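Local coordinates for protein sensory box/response regulator (Mycobacterium smegmatis, PDB 5YRP) that belongs to the EAL-domain signalling family and holds a magnesium ion within a modified TIM-barrel fold, at residues L6-L11 / R62-E67; E13-T18 / G219-Q224; E25-W30 / R83-P88; E207-A212 / G225-K230. All blocks are in the same frame, centred on the assembly; numbering follows the deposited sequence.

Contact 1: L6-L11 / R62-E67; sequences LVLHYL and RTACAE
The ring of Y10 and the carboxylate of E67 are the flat groups here, their planes 40° apart. E67 CG meets the ring obliquely, while W71, on the same helix, packs against Y10 in an edge-to-face (T-shaped) pair. The phenol oxygen makes the main approach of Y10: Y10 OH lies 3.3 Å from E67 CG and 3.6 Å from A64 CA, so it meets aliphatic atoms and forms no hydrogen bond across the contact. A chi1 of 177° sets E67 CG beside the phenol, and the bend at chi2 (61°) swings the carboxylate off toward R70 and W71, which engage it. Strand 7-11 and helix 62-67 pack with their axes 9.7 Å apart, as a barrel strand and one of its covering helices do in the modified TIM barrel of EAL domains. L8 fills the adjoining position with a single methyl: its CD1 is 3.7 Å from T63 CG2 and 3.9 Å from A64 CB. T63 OG1 bonds W59 O, while CG2, on the other branch of CB, meets L8. L82, on strand 81-86, touches both Y10 and A64, while A26 lies against Y10.

Contact 2: E13-T18 / G219-Q224; sequences EIDMRT and GCYRAQ
I14 and A223 form an antiparallel hydrogen-bonded pair at the compact end of this contact, I14 N reaching A223 O at 2.9 Å and A223 N reaching I14 O at 3.0 Å. The M16 backbone N extends the pairing to Y221 O (2.9 Å), almost straight at 177°. The selenium of M16, modelled as selenomethionine, packs 3.6 Å from A223 CB. Buried beside them, E13 OE1 forms a salt bridge with R222 whose modelled length is doubtful; the other oxygen, OE2, pairs with R83. On the solvent side, the exposed R17, bent at chi3 (-60°), lays its guanidinium flat over one face of Y221, centres 4.2 Å apart and planes at 11°, a cation-pi stack. D15 OD1 accepts from the backbone N of R17 (3.1 Å), an Asx turn, and forms a salt bridge with R17 NE that helps fix the guanidinium. Strand 7-15, the reversed first strand, thus runs antiparallel to both neighbours, 21-29 and the last strand 222-223, the mark of the EAL version of the TIM barrel.

Contact 3: E25-W30 / R83-P88; sequences EALVRW and RINVSP. With MG (magnesium ion), chain C.
The EAL signature itself, E25-A26-L27, lies on this pair of neighbouring parallel barrel strands, and both strands supply the magnesium site. E25 OE2 binds the magnesium ion at 2.4 Å. Its side chain reaches that far because CG stands anti to the backbone N (chi1 -176°) and the chain beyond it is extended. N85, on the other strand, belongs to the same site, which E117 and D147 complete; its amide plane stands 57° from the E25 carboxylate, the two side chains crossing at about a right angle. L27 CD2 packs against the N85 amide, so the third residue of the signature borders a metal-site side chain. The second oxygen of the carboxylate, E25 OE1, makes a long, weak ion pair with K168. E25 and R83 face each other as a parallel pair, with their CB atoms 4.0 Å apart; the guanidinium of R83 runs away from E25 to a salt bridge with E13. A26 projects to the other face of the sheet, where its CB is 4.2 Å from I84 CG1 and where Y10 and A64 also touch it. The backbone joins the strands through the R83 carbonyl, whose oxygen receives A26 N at 2.7 Å and is approached by E25 CA at 3.2 Å in a CA-H...O contact.

Contact 4: E207-A212 / G225-K230; sequences ETERAA and GFLLSK
L227 packs its aliphatic chain on the backbone of E207-E209, where the chain enters helix 209-218, as well as on the side chains of E209 and A212. A chi1 of -175° carries the L227 chain away from its own N, and CD2 comes to 3.3 Å from E209 N and 3.4 Å from T208 C. The same methyl is 4.0 Å from E209 CB and more loosely reaches A212 CB at 4.5 Å, while L227 CB sits 3.4 Å from E207 O. A second kind of contact joins a carboxylate to an aromatic edge: E207 OE1 lies near the plane of the F226 ring, 3.2 Å from F226 CD2, with carboxylate and ring planes 88° apart. The oxygen therefore faces ring C-H groups, an approach that is probably favourable electrostatically. Hydrogen bonds shape each segment separately, none crossing between them. T208 is the N-cap of the helix, its OG1 accepting from A211 N at 3.1 Å, and S229 N bonds G225 O to close the turn around L227. Lying at the surface, the contact joins the first turn of helix 209-218 to the loop between strand 222-223 and helix 234-243, with L228 of that loop resting on I14 of strand 7-15 and A212 of the helix on M16.

All four contacts lie in one EAL domain, and strand 7-15 ties the first two together: its start packs on helix 52-73 in contact 1 and its end pairs with strand 222-223 in contact 2, centres about 22 Å apart. Contact 3 sits about 8 Å from contact 1, centre to centre, on the adjacent strands 21-29 and 81-86, and is nested along the chain inside the loop closed by contact 2. Contact 4 closes last, its segments alternating with those of contact 2, whose centre is about 10 Å away; L228 meets I14 and A223. The E13-R83 salt bridge joins the pairing of first and last strands to a strand that carries a metal-site residue.

Contact 1: L6-L11 / R62-E67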
loop_
_atom_site.group_PDB
_atom_site.type_symbol
_atom_site.label_atom_id
_atom_site.label_comp_id
_atom_site.label_asym_id
_atom_site.label_seq_id
_atom_site.Cartn_x
_atom_site.Cartn_y
_atom_site.Cartn_z
ATOM N N LEU A 6 -14.665 -31.828 0.997
ATOM C CA LEU A 6 -14.876 -30.423 0.603
ATOM C C LEU A 6 -15.506 -30.302 -0.785
ATOM O O LEU A 6 -15.530 -31.258 -1.560
ATOM C CB LEU A 6 -13.564 -29.620 0.667
ATOM C CG LEU A 6 -12.306 -30.127 -0.060
ATOM C CD1 LEU A 6 -12.406 -30.016 -1.572
ATOM C CD2 LEU A 6 -11.090 -29.348 0.418
ATOM N N VAL A 7 -16.003 -29.108 -1.086
ATOM C CA VAL A 7 -16.671 -28.834 -2.357
ATOM C C VAL A 7 -16.432 -27.384 -2.760
ATOM O O VAL A 7 -16.254 -26.518 -1.904
ATOM C CB VAL A 7 -18.187 -29.125 -2.267
ATOM C CG1 VAL A 7 -18.864 -28.230 -1.232
ATOM C CG2 VAL A 7 -18.856 -28.991 -3.630
ATOM N N LEU A 8 -16.424 -27.127 -4.063
ATOM C CA LEU A 8 -16.192 -25.776 -4.559
ATOM C C LEU A 8 -17.418 -24.886 -4.419
ATOM O O LEU A 8 -18.558 -25.346 -4.381
ATOM C CB LEU A 8 -15.699 -25.778 -6.007
ATOM C CG LEU A 8 -14.196 -26.011 -6.214
ATOM C CD1 LEU A 8 -13.884 -26.047 -7.701
ATOM C CD2 LEU A 8 -13.332 -24.959 -5.534
ATOM N N HIS A 9 -17.130 -23.592 -4.382
ATOM C CA HIS A 9 -18.063 -22.542 -4.006
ATOM C C HIS A 9 -17.776 -21.411 -4.967
ATOM O O HIS A 9 -16.614 -21.080 -5.192
ATOM C CB HIS A 9 -17.747 -22.104 -2.572
ATOM C CG HIS A 9 -18.909 -21.530 -1.825
ATOM N ND1 HIS A 9 -18.750 -20.796 -0.669
ATOM C CD2 HIS A 9 -20.242 -21.589 -2.055
ATOM C CE1 HIS A 9 -19.936 -20.434 -0.214
ATOM N NE2 HIS A 9 -20.859 -20.896 -1.040
ATOM N N TYR A 10 -18.803 -20.818 -5.554
ATOM C CA TYR A 10 -18.568 -19.809 -6.583
ATOM C C TYR A 10 -19.212 -18.475 -6.260
ATOM O O TYR A 10 -20.433 -18.366 -6.183
ATOM C CB TYR A 10 -19.045 -20.314 -7.929
ATOM C CG TYR A 10 -18.281 -21.506 -8.420
ATOM C CD1 TYR A 10 -17.125 -21.345 -9.177
ATOM C CD2 TYR A 10 -18.709 -22.796 -8.130
ATOM C CE1 TYR A 10 -16.413 -22.436 -9.634
ATOM C CE2 TYR A 10 -18.005 -23.897 -8.583
ATOM C CZ TYR A 10 -16.856 -23.712 -9.335
ATOM O OH TYR A 10 -16.149 -24.803 -9.792
ATOM N N LEU A 11 -18.366 -17.469 -6.066
ATOM C CA LEU A 11 -18.806 -16.105 -5.794
ATOM C C LEU A 11 -18.842 -15.344 -7.110
ATOM O O LEU A 11 -17.789 -15.018 -7.658
ATOM C CB LEU A 11 -17.840 -15.426 -4.816
ATOM C CG LEU A 11 -18.011 -13.929 -4.538
ATOM C CD1 LEU A 11 -19.446 -13.585 -4.163
ATOM C CD2 LEU A 11 -17.059 -13.494 -3.435
ATOM N N ARG A 62 -7.805 -27.379 -10.877
ATOM C CA ARG A 62 -8.258 -28.467 -11.745
ATOM C C ARG A 62 -9.781 -28.664 -11.675
ATOM O O ARG A 62 -10.451 -28.807 -12.704
ATOM C CB ARG A 62 -7.537 -29.769 -11.370
ATOM C CG ARG A 62 -7.695 -30.896 -12.382
ATOM C CD ARG A 62 -6.967 -32.155 -11.938
ATOM N NE ARG A 62 -6.993 -33.202 -12.959
ATOM C CZ ARG A 62 -6.241 -33.219 -14.059
ATOM N NH1 ARG A 62 -5.384 -32.232 -14.322
ATOM N NH2 ARG A 62 -6.348 -34.233 -14.910
ATOM N N THR A 63 -10.320 -28.662 -10.460
ATOM C CA THR A 63 -11.750 -28.874 -10.246
ATOM C C THR A 63 -12.579 -27.691 -10.758
ATOM O O THR A 63 -13.653 -27.876 -11.337
ATOM C CB THR A 63 -12.059 -29.108 -8.754
ATOM O OG1 THR A 63 -11.144 -30.072 -8.223
ATOM C CG2 THR A 63 -13.481 -29.615 -8.562
ATOM N N ALA A 64 -12.076 -26.480 -10.537
ATOM C CA ALA A 64 -12.753 -25.263 -10.991
ATOM C C ALA A 64 -12.817 -25.231 -12.509
ATOM O O ALA A 64 -13.877 -25.007 -13.084
ATOM C CB ALA A 64 -12.037 -24.028 -10.469
ATOM N N CYS A 65 -11.670 -25.461 -13.142
ATOM C CA CYS A 65 -11.572 -25.526 -14.600
ATOM C C CYS A 65 -12.440 -26.632 -15.187
ATOM O O CYS A 65 -13.037 -26.463 -16.245
ATOM C CB CYS A 65 -10.120 -25.739 -15.019
ATOM S SG CYS A 65 -9.061 -24.296 -14.770
ATOM N N ALA A 66 -12.500 -27.764 -14.497
ATOM C CA ALA A 66 -13.339 -28.881 -14.918
ATOM C C ALA A 66 -14.806 -28.486 -14.888
ATOM O O ALA A 66 -15.518 -28.634 -15.878
ATOM C CB ALA A 66 -13.106 -30.084 -14.022
ATOM N N GLU A 67 -15.240 -27.978 -13.737
ATOM C CA GLU A 67 -16.612 -27.503 -13.546
ATOM C C GLU A 67 -16.949 -26.351 -14.490
ATOM O O GLU A 67 -18.083 -26.226 -14.942
ATOM C CB GLU A 67 -16.807 -27.070 -12.087
ATOM C CG GLU A 67 -18.169 -26.472 -11.747
ATOM C CD GLU A 67 -19.329 -27.426 -11.966
ATOM O OE1 GLU A 67 -19.108 -28.655 -12.040
ATOM O OE2 GLU A 67 -20.474 -26.936 -12.050
#

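Contact 2: E13-T18 / G219-Q224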
loop_
_atom_site.group_PDB
_atom_site.type_symbol
_atom_site.label_atom_id
_atom_site.label_comp_id
_atom_site.label_asym_id
_atom_site.label_seq_id
_atom_site.Cartn_x
_atom_site.Cartn_y
_atom_site.Cartn_z
ATOM N N GLU A 13 -19.210 -12.475 -9.999
ATOM C CA GLU A 13 -18.775 -11.097 -10.162
ATOM C C GLU A 13 -19.625 -10.443 -11.234
ATOM O O GLU A 13 -19.561 -10.825 -12.404
ATOM C CB GLU A 13 -17.311 -11.072 -10.585
ATOM C CG GLU A 13 -16.759 -9.692 -10.881
ATOM C CD GLU A 13 -15.352 -9.766 -11.422
ATOM O OE1 GLU A 13 -15.020 -8.974 -12.326
ATOM O OE2 GLU A 13 -14.578 -10.629 -10.955
ATOM N N ILE A 14 -20.406 -9.447 -10.838
ATOM C CA ILE A 14 -21.381 -8.865 -11.742
ATOM C C ILE A 14 -21.038 -7.436 -12.143
ATOM O O ILE A 14 -20.291 -6.744 -11.461
ATOM C CB ILE A 14 -22.799 -8.903 -11.136
ATOM C CG1 ILE A 14 -22.911 -7.970 -9.930
ATOM C CG2 ILE A 14 -23.164 -10.326 -10.731
ATOM C CD1 ILE A 14 -24.343 -7.619 -9.592
ATOM N N ASP A 15 -21.589 -7.022 -13.280
ATOM C CA ASP A 15 -21.632 -5.626 -13.666
ATOM C C ASP A 15 -22.783 -4.983 -12.905
ATOM O O ASP A 15 -23.940 -5.325 -13.121
ATOM C CB ASP A 15 -21.872 -5.503 -15.171
ATOM C CG ASP A 15 -21.841 -4.064 -15.663
ATOM O OD1 ASP A 15 -21.697 -3.133 -14.839
ATOM O OD2 ASP A 15 -21.964 -3.865 -16.889
HETATM N N MSE A 16 -22.465 -4.046 -12.021
HETATM C CA MSE A 16 -23.475 -3.437 -11.151
HETATM C C MSE A 16 -24.403 -2.498 -11.861
HETATM O O MSE A 16 -25.430 -2.098 -11.305
HETATM C CB MSE A 16 -22.775 -2.641 -10.074
HETATM C CG MSE A 16 -22.035 -3.556 -9.120
HETATM SE SE MSE A 16 -21.405 -2.427 -7.642
HETATM C CE MSE A 16 -19.979 -1.467 -8.605
ATOM N N ARG A 17 -24.041 -2.117 -13.081
ATOM C CA ARG A 17 -24.910 -1.313 -13.929
ATOM C C ARG A 17 -26.061 -2.180 -14.441
ATOM O O ARG A 17 -27.231 -1.861 -14.238
ATOM C CB ARG A 17 -24.122 -0.731 -15.108
ATOM C CG ARG A 17 -22.932 0.139 -14.710
ATOM C CD ARG A 17 -22.144 0.649 -15.912
ATOM N NE ARG A 17 -21.592 -0.435 -16.728
ATOM C CZ ARG A 17 -20.650 -0.290 -17.660
ATOM N NH1 ARG A 17 -20.229 -1.355 -18.338
ATOM N NH2 ARG A 17 -20.121 0.903 -17.918
ATOM N N THR A 18 -25.707 -3.285 -15.090
ATOM C CA THR A 18 -26.674 -4.194 -15.710
ATOM C C THR A 18 -27.187 -5.255 -14.739
ATOM O O THR A 18 -28.373 -5.568 -14.715
ATOM C CB THR A 18 -26.040 -4.931 -16.910
ATOM O OG1 THR A 18 -25.358 -3.995 -17.748
ATOM C CG2 THR A 18 -27.100 -5.672 -17.732
ATOM N N GLY A 219 -16.381 5.283 -10.635
ATOM C CA GLY A 219 -15.835 4.634 -11.839
ATOM C C GLY A 219 -15.451 3.163 -11.755
ATOM O O GLY A 219 -14.562 2.712 -12.478
ATOM N N CYS A 220 -16.134 2.412 -10.898
ATOM C CA CYS A 220 -15.916 0.970 -10.769
ATOM C C CYS A 220 -17.254 0.257 -10.943
ATOM O O CYS A 220 -18.144 0.392 -10.101
ATOM C CB CYS A 220 -15.308 0.633 -9.404
ATOM S SG CYS A 220 -14.857 -1.107 -9.191
ATOM N N TYR A 221 -17.395 -0.482 -12.041
ATOM C CA TYR A 221 -18.664 -1.144 -12.364
ATOM C C TYR A 221 -18.688 -2.645 -12.024
ATOM O O TYR A 221 -19.747 -3.193 -11.717
ATOM C CB TYR A 221 -19.057 -0.889 -13.831
ATOM C CG TYR A 221 -18.157 -1.509 -14.889
ATOM C CD1 TYR A 221 -18.374 -2.811 -15.343
ATOM C CD2 TYR A 221 -17.117 -0.779 -15.470
ATOM C CE1 TYR A 221 -17.567 -3.379 -16.323
ATOM C CE2 TYR A 221 -16.305 -1.339 -16.450
ATOM C CZ TYR A 221 -16.536 -2.639 -16.875
ATOM O OH TYR A 221 -15.744 -3.212 -17.848
ATOM N N ARG A 222 -17.529 -3.299 -12.067
ATOM C CA ARG A 222 -17.425 -4.719 -11.716
ATOM C C ARG A 222 -17.332 -4.878 -10.207
ATOM O O ARG A 222 -16.601 -4.141 -9.548
ATOM C CB ARG A 222 -16.185 -5.346 -12.346
ATOM C CG ARG A 222 -16.086 -5.191 -13.851
ATOM C CD ARG A 222 -14.754 -5.702 -14.370
ATOM N NE ARG A 222 -14.917 -6.452 -15.615
ATOM C CZ ARG A 222 -15.066 -7.777 -15.707
ATOM N NH1 ARG A 222 -15.074 -8.555 -14.628
ATOM N NH2 ARG A 222 -15.207 -8.339 -16.903
ATOM N N ALA A 223 -18.051 -5.850 -9.661
ATOM C CA ALA A 223 -18.061 -6.058 -8.215
ATOM C C ALA A 223 -18.535 -7.446 -7.778
ATOM O O ALA A 223 -19.211 -8.157 -8.524
ATOM C CB ALA A 223 -18.906 -4.988 -7.547
ATOM N N GLN A 224 -18.147 -7.804 -6.554
ATOM C CA GLN A 224 -18.610 -9.003 -5.862
ATOM C C GLN A 224 -19.120 -8.597 -4.484
ATOM O O GLN A 224 -18.641 -7.620 -3.909
ATOM C CB GLN A 224 -17.471 -10.000 -5.683
ATOM C CG GLN A 224 -16.714 -10.346 -6.951
ATOM C CD GLN A 224 -15.660 -11.414 -6.723
ATOM O OE1 GLN A 224 -15.504 -11.916 -5.614
ATOM N NE2 GLN A 224 -14.927 -11.763 -7.775
#

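Contact 3: E25-W30 / R83-P88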
loop_
_atom_site.group_PDB
_atom_site.type_symbol
_atom_site.label_atom_id
_atom_site.label_comp_id
_atom_site.label_asym_id
_atom_site.label_seq_id
_atom_site.Cartn_x
_atom_site.Cartn_y
_atom_site.Cartn_z
ATOM N N GLU A 25 -15.529 -16.198 -9.170
ATOM C CA GLU A 25 -14.356 -16.590 -8.389
ATOM C C GLU A 25 -14.615 -17.915 -7.693
ATOM O O GLU A 25 -15.531 -18.022 -6.877
ATOM C CB GLU A 25 -14.000 -15.517 -7.348
ATOM C CG GLU A 25 -12.726 -15.800 -6.549
ATOM C CD GLU A 25 -12.457 -14.779 -5.448
ATOM O OE1 GLU A 25 -13.333 -13.940 -5.172
ATOM O OE2 GLU A 25 -11.363 -14.809 -4.847
ATOM N N ALA A 26 -13.802 -18.917 -8.020
ATOM C CA ALA A 26 -13.863 -20.219 -7.359
ATOM C C ALA A 26 -13.293 -20.138 -5.941
ATOM O O ALA A 26 -12.152 -19.721 -5.739
ATOM C CB ALA A 26 -13.111 -21.262 -8.170
ATOM N N LEU A 27 -14.113 -20.527 -4.972
ATOM C CA LEU A 27 -13.721 -20.609 -3.568
ATOM C C LEU A 27 -14.114 -21.984 -3.049
ATOM O O LEU A 27 -14.918 -22.669 -3.668
ATOM C CB LEU A 27 -14.438 -19.539 -2.751
ATOM C CG LEU A 27 -14.270 -18.094 -3.224
ATOM C CD1 LEU A 27 -15.302 -17.189 -2.568
ATOM C CD2 LEU A 27 -12.863 -17.605 -2.934
ATOM N N VAL A 28 -13.547 -22.395 -1.923
ATOM C CA VAL A 28 -13.946 -23.667 -1.314
ATOM C C VAL A 28 -14.850 -23.394 -0.117
ATOM O O VAL A 28 -14.586 -22.502 0.687
ATOM C CB VAL A 28 -12.742 -24.556 -0.923
ATOM C CG1 VAL A 28 -11.886 -24.876 -2.137
ATOM C CG2 VAL A 28 -11.884 -23.900 0.131
ATOM N N ARG A 29 -15.933 -24.156 -0.025
ATOM C CA ARG A 29 -16.894 -24.004 1.060
ATOM C C ARG A 29 -16.405 -24.752 2.297
ATOM O O ARG A 29 -15.931 -25.888 2.203
ATOM C CB ARG A 29 -18.269 -24.519 0.632
ATOM C CG ARG A 29 -19.373 -24.268 1.649
ATOM C CD ARG A 29 -20.697 -24.867 1.200
ATOM N NE ARG A 29 -21.401 -24.023 0.237
ATOM C CZ ARG A 29 -22.591 -24.307 -0.288
ATOM N NH1 ARG A 29 -23.228 -25.427 0.046
ATOM N NH2 ARG A 29 -23.151 -23.469 -1.153
ATOM N N TRP A 30 -16.529 -24.101 3.452
ATOM C CA TRP A 30 -16.048 -24.648 4.719
ATOM C C TRP A 30 -17.203 -24.909 5.685
ATOM O O TRP A 30 -17.947 -23.995 6.048
ATOM C CB TRP A 30 -15.044 -23.685 5.353
ATOM C CG TRP A 30 -13.847 -23.362 4.488
ATOM C CD1 TRP A 30 -13.575 -22.169 3.876
ATOM C CD2 TRP A 30 -12.750 -24.234 4.172
ATOM N NE1 TRP A 30 -12.383 -22.249 3.195
ATOM C CE2 TRP A 30 -11.855 -23.502 3.364
ATOM C CE3 TRP A 30 -12.439 -25.561 4.495
ATOM C CZ2 TRP A 30 -10.670 -24.057 2.867
ATOM C CZ3 TRP A 30 -11.262 -26.111 3.998
ATOM C CH2 TRP A 30 -10.396 -25.359 3.189
ATOM N N ARG A 83 -12.144 -16.878 -12.050
ATOM C CA ARG A 83 -11.111 -16.407 -11.132
ATOM C C ARG A 83 -10.777 -17.460 -10.084
ATOM O O ARG A 83 -11.663 -17.963 -9.400
ATOM C CB ARG A 83 -11.539 -15.108 -10.450
ATOM C CG ARG A 83 -11.702 -13.948 -11.418
ATOM C CD ARG A 83 -11.523 -12.586 -10.763
ATOM N NE ARG A 83 -11.014 -11.622 -11.738
ATOM C CZ ARG A 83 -11.741 -11.031 -12.685
ATOM N NH1 ARG A 83 -13.040 -11.281 -12.802
ATOM N NH2 ARG A 83 -11.163 -10.180 -13.523
ATOM N N ILE A 84 -9.492 -17.783 -9.970
ATOM C CA ILE A 84 -9.013 -18.787 -9.023
ATOM C C ILE A 84 -7.894 -18.202 -8.182
ATOM O O ILE A 84 -6.944 -17.636 -8.715
ATOM C CB ILE A 84 -8.497 -20.034 -9.761
ATOM C CG1 ILE A 84 -9.658 -20.733 -10.474
ATOM C CG2 ILE A 84 -7.820 -21.001 -8.796
ATOM C CD1 ILE A 84 -9.250 -21.439 -11.741
ATOM N N ASN A 85 -8.011 -18.349 -6.866
ATOM C CA ASN A 85 -6.995 -17.856 -5.946
ATOM C C ASN A 85 -5.780 -18.758 -5.968
ATOM O O ASN A 85 -5.894 -19.960 -5.738
ATOM C CB ASN A 85 -7.548 -17.772 -4.530
ATOM C CG ASN A 85 -8.595 -16.693 -4.386
ATOM O OD1 ASN A 85 -8.302 -15.508 -4.531
ATOM N ND2 ASN A 85 -9.825 -17.097 -4.103
ATOM N N VAL A 86 -4.624 -18.172 -6.257
ATOM C CA VAL A 86 -3.367 -18.913 -6.279
ATOM C C VAL A 86 -2.513 -18.536 -5.070
ATOM O O VAL A 86 -2.256 -17.361 -4.814
ATOM C CB VAL A 86 -2.597 -18.675 -7.588
ATOM C CG1 VAL A 86 -1.265 -19.401 -7.577
ATOM C CG2 VAL A 86 -3.423 -19.155 -8.767
ATOM N N SER A 87 -2.101 -19.562 -4.330
ATOM C CA SER A 87 -1.236 -19.429 -3.158
ATOM C C SER A 87 0.196 -19.089 -3.591
ATOM O O SER A 87 0.583 -19.389 -4.724
ATOM C CB SER A 87 -1.266 -20.748 -2.366
ATOM O OG SER A 87 -0.620 -20.662 -1.107
ATOM N N PRO A 88 0.991 -18.454 -2.701
ATOM C CA PRO A 88 2.391 -18.173 -3.053
ATOM C C PRO A 88 3.238 -19.430 -3.278
ATOM O O PRO A 88 4.212 -19.381 -4.025
ATOM C CB PRO A 88 2.910 -17.391 -1.836
ATOM C CG PRO A 88 1.989 -17.753 -0.721
ATOM C CD PRO A 88 0.649 -17.895 -1.380
HETATM MG MG MG C . -9.741 -13.393 -3.751
#

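Contact 4: E207-A212 / G225-K230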
loop_
_atom_site.group_PDB
_atom_site.type_symbol
_atom_site.label_atom_id
_atom_site.label_comp_id
_atom_site.label_asym_id
_atom_site.label_seq_id
_atom_site.Cartn_x
_atom_site.Cartn_y
_atom_site.Cartn_z
ATOM N N GLU A 207 -21.163 -4.951 0.403
ATOM C CA GLU A 207 -22.194 -5.355 1.355
ATOM C C GLU A 207 -23.436 -4.476 1.267
ATOM O O GLU A 207 -24.550 -4.942 1.471
ATOM C CB GLU A 207 -21.646 -5.287 2.781
ATOM C CG GLU A 207 -20.361 -6.075 3.010
ATOM C CD GLU A 207 -20.574 -7.575 3.016
ATOM O OE1 GLU A 207 -21.477 -8.031 3.749
ATOM O OE2 GLU A 207 -19.830 -8.296 2.307
ATOM N N THR A 208 -23.238 -3.201 0.973
ATOM C CA THR A 208 -24.320 -2.228 1.027
ATOM C C THR A 208 -24.478 -1.520 -0.299
ATOM O O THR A 208 -23.509 -1.341 -1.030
ATOM C CB THR A 208 -24.051 -1.165 2.102
ATOM O OG1 THR A 208 -22.896 -0.396 1.742
ATOM C CG2 THR A 208 -23.823 -1.820 3.460
ATOM N N GLU A 209 -25.710 -1.121 -0.602
ATOM C CA GLU A 209 -26.003 -0.369 -1.829
ATOM C C GLU A 209 -25.360 1.016 -1.783
ATOM O O GLU A 209 -25.049 1.600 -2.820
ATOM C CB GLU A 209 -27.514 -0.267 -2.105
ATOM C CG GLU A 209 -28.332 0.540 -1.102
ATOM C CD GLU A 209 -28.866 -0.297 0.054
ATOM O OE1 GLU A 209 -28.159 -1.226 0.513
ATOM O OE2 GLU A 209 -29.998 -0.019 0.510
ATOM N N ARG A 210 -25.165 1.531 -0.571
ATOM C CA ARG A 210 -24.390 2.747 -0.351
ATOM C C ARG A 210 -23.018 2.608 -0.994
ATOM O O ARG A 210 -22.591 3.477 -1.750
ATOM C CB ARG A 210 -24.236 3.018 1.147
ATOM C CG ARG A 210 -23.721 4.410 1.476
ATOM C CD ARG A 210 -23.163 4.490 2.886
ATOM N NE ARG A 210 -24.164 4.146 3.891
ATOM C CZ ARG A 210 -25.127 4.959 4.319
ATOM N NH1 ARG A 210 -25.249 6.193 3.834
ATOM N NH2 ARG A 210 -25.981 4.530 5.242
ATOM N N ALA A 211 -22.341 1.503 -0.696
ATOM C CA ALA A 211 -21.040 1.201 -1.292
ATOM C C ALA A 211 -21.145 1.047 -2.805
ATOM O O ALA A 211 -20.369 1.633 -3.557
ATOM C CB ALA A 211 -20.463 -0.065 -0.681
ATOM N N ALA A 212 -22.109 0.248 -3.240
ATOM C CA ALA A 212 -22.342 0.018 -4.663
ATOM C C ALA A 212 -22.556 1.327 -5.406
ATOM O O ALA A 212 -22.008 1.538 -6.485
ATOM C CB ALA A 212 -23.539 -0.896 -4.857
ATOM N N GLY A 225 -20.079 -9.343 -3.947
ATOM C CA GLY A 225 -20.606 -9.055 -2.611
ATOM C C GLY A 225 -21.906 -9.764 -2.288
ATOM O O GLY A 225 -22.639 -10.163 -3.191
ATOM N N PHE A 226 -22.193 -9.901 -0.992
ATOM C CA PHE A 226 -23.425 -10.554 -0.526
ATOM C C PHE A 226 -24.673 -9.840 -1.052
ATOM O O PHE A 226 -25.682 -10.478 -1.352
ATOM C CB PHE A 226 -23.483 -10.622 1.012
ATOM C CG PHE A 226 -22.421 -11.501 1.644
ATOM C CD1 PHE A 226 -22.155 -12.783 1.161
ATOM C CD2 PHE A 226 -21.710 -11.057 2.758
ATOM C CE1 PHE A 226 -21.186 -13.584 1.756
ATOM C CE2 PHE A 226 -20.743 -11.856 3.357
ATOM C CZ PHE A 226 -20.482 -13.120 2.855
ATOM N N LEU A 227 -24.590 -8.517 -1.154
ATOM C CA LEU A 227 -25.667 -7.697 -1.710
ATOM C C LEU A 227 -25.933 -8.024 -3.176
ATOM O O LEU A 227 -27.080 -8.087 -3.608
ATOM C CB LEU A 227 -25.301 -6.220 -1.602
ATOM C CG LEU A 227 -26.380 -5.227 -2.041
ATOM C CD1 LEU A 227 -27.416 -5.044 -0.944
ATOM C CD2 LEU A 227 -25.752 -3.896 -2.418
ATOM N N LEU A 228 -24.857 -8.206 -3.933
ATOM C CA LEU A 228 -24.937 -8.483 -5.363
ATOM C C LEU A 228 -25.347 -9.931 -5.606
ATOM O O LEU A 228 -26.309 -10.208 -6.327
ATOM C CB LEU A 228 -23.587 -8.202 -6.024
ATOM C CG LEU A 228 -23.217 -6.733 -6.262
ATOM C CD1 LEU A 228 -23.497 -5.835 -5.068
ATOM C CD2 LEU A 228 -21.756 -6.620 -6.661
ATOM N N SER A 229 -24.600 -10.848 -5.004
ATOM C CA SER A 229 -24.927 -12.264 -5.054
ATOM C C SER A 229 -24.104 -13.054 -4.051
ATOM O O SER A 229 -22.901 -12.842 -3.914
ATOM C CB SER A 229 -24.680 -12.823 -6.446
ATOM O OG SER A 229 -24.738 -14.238 -6.423
ATOM N N LYS A 230 -24.765 -13.991 -3.379
ATOM C CA LYS A 230 -24.114 -14.853 -2.392
ATOM C C LYS A 230 -23.221 -15.849 -3.125
ATOM O O LYS A 230 -23.402 -16.076 -4.326
ATOM C CB LYS A 230 -25.144 -15.635 -1.562
ATOM C CG LYS A 230 -26.314 -14.829 -1.004
ATOM C CD LYS A 230 -25.905 -13.924 0.150
ATOM C CE LYS A 230 -27.045 -13.003 0.574
ATOM N NZ LYS A 230 -28.232 -13.741 1.095
#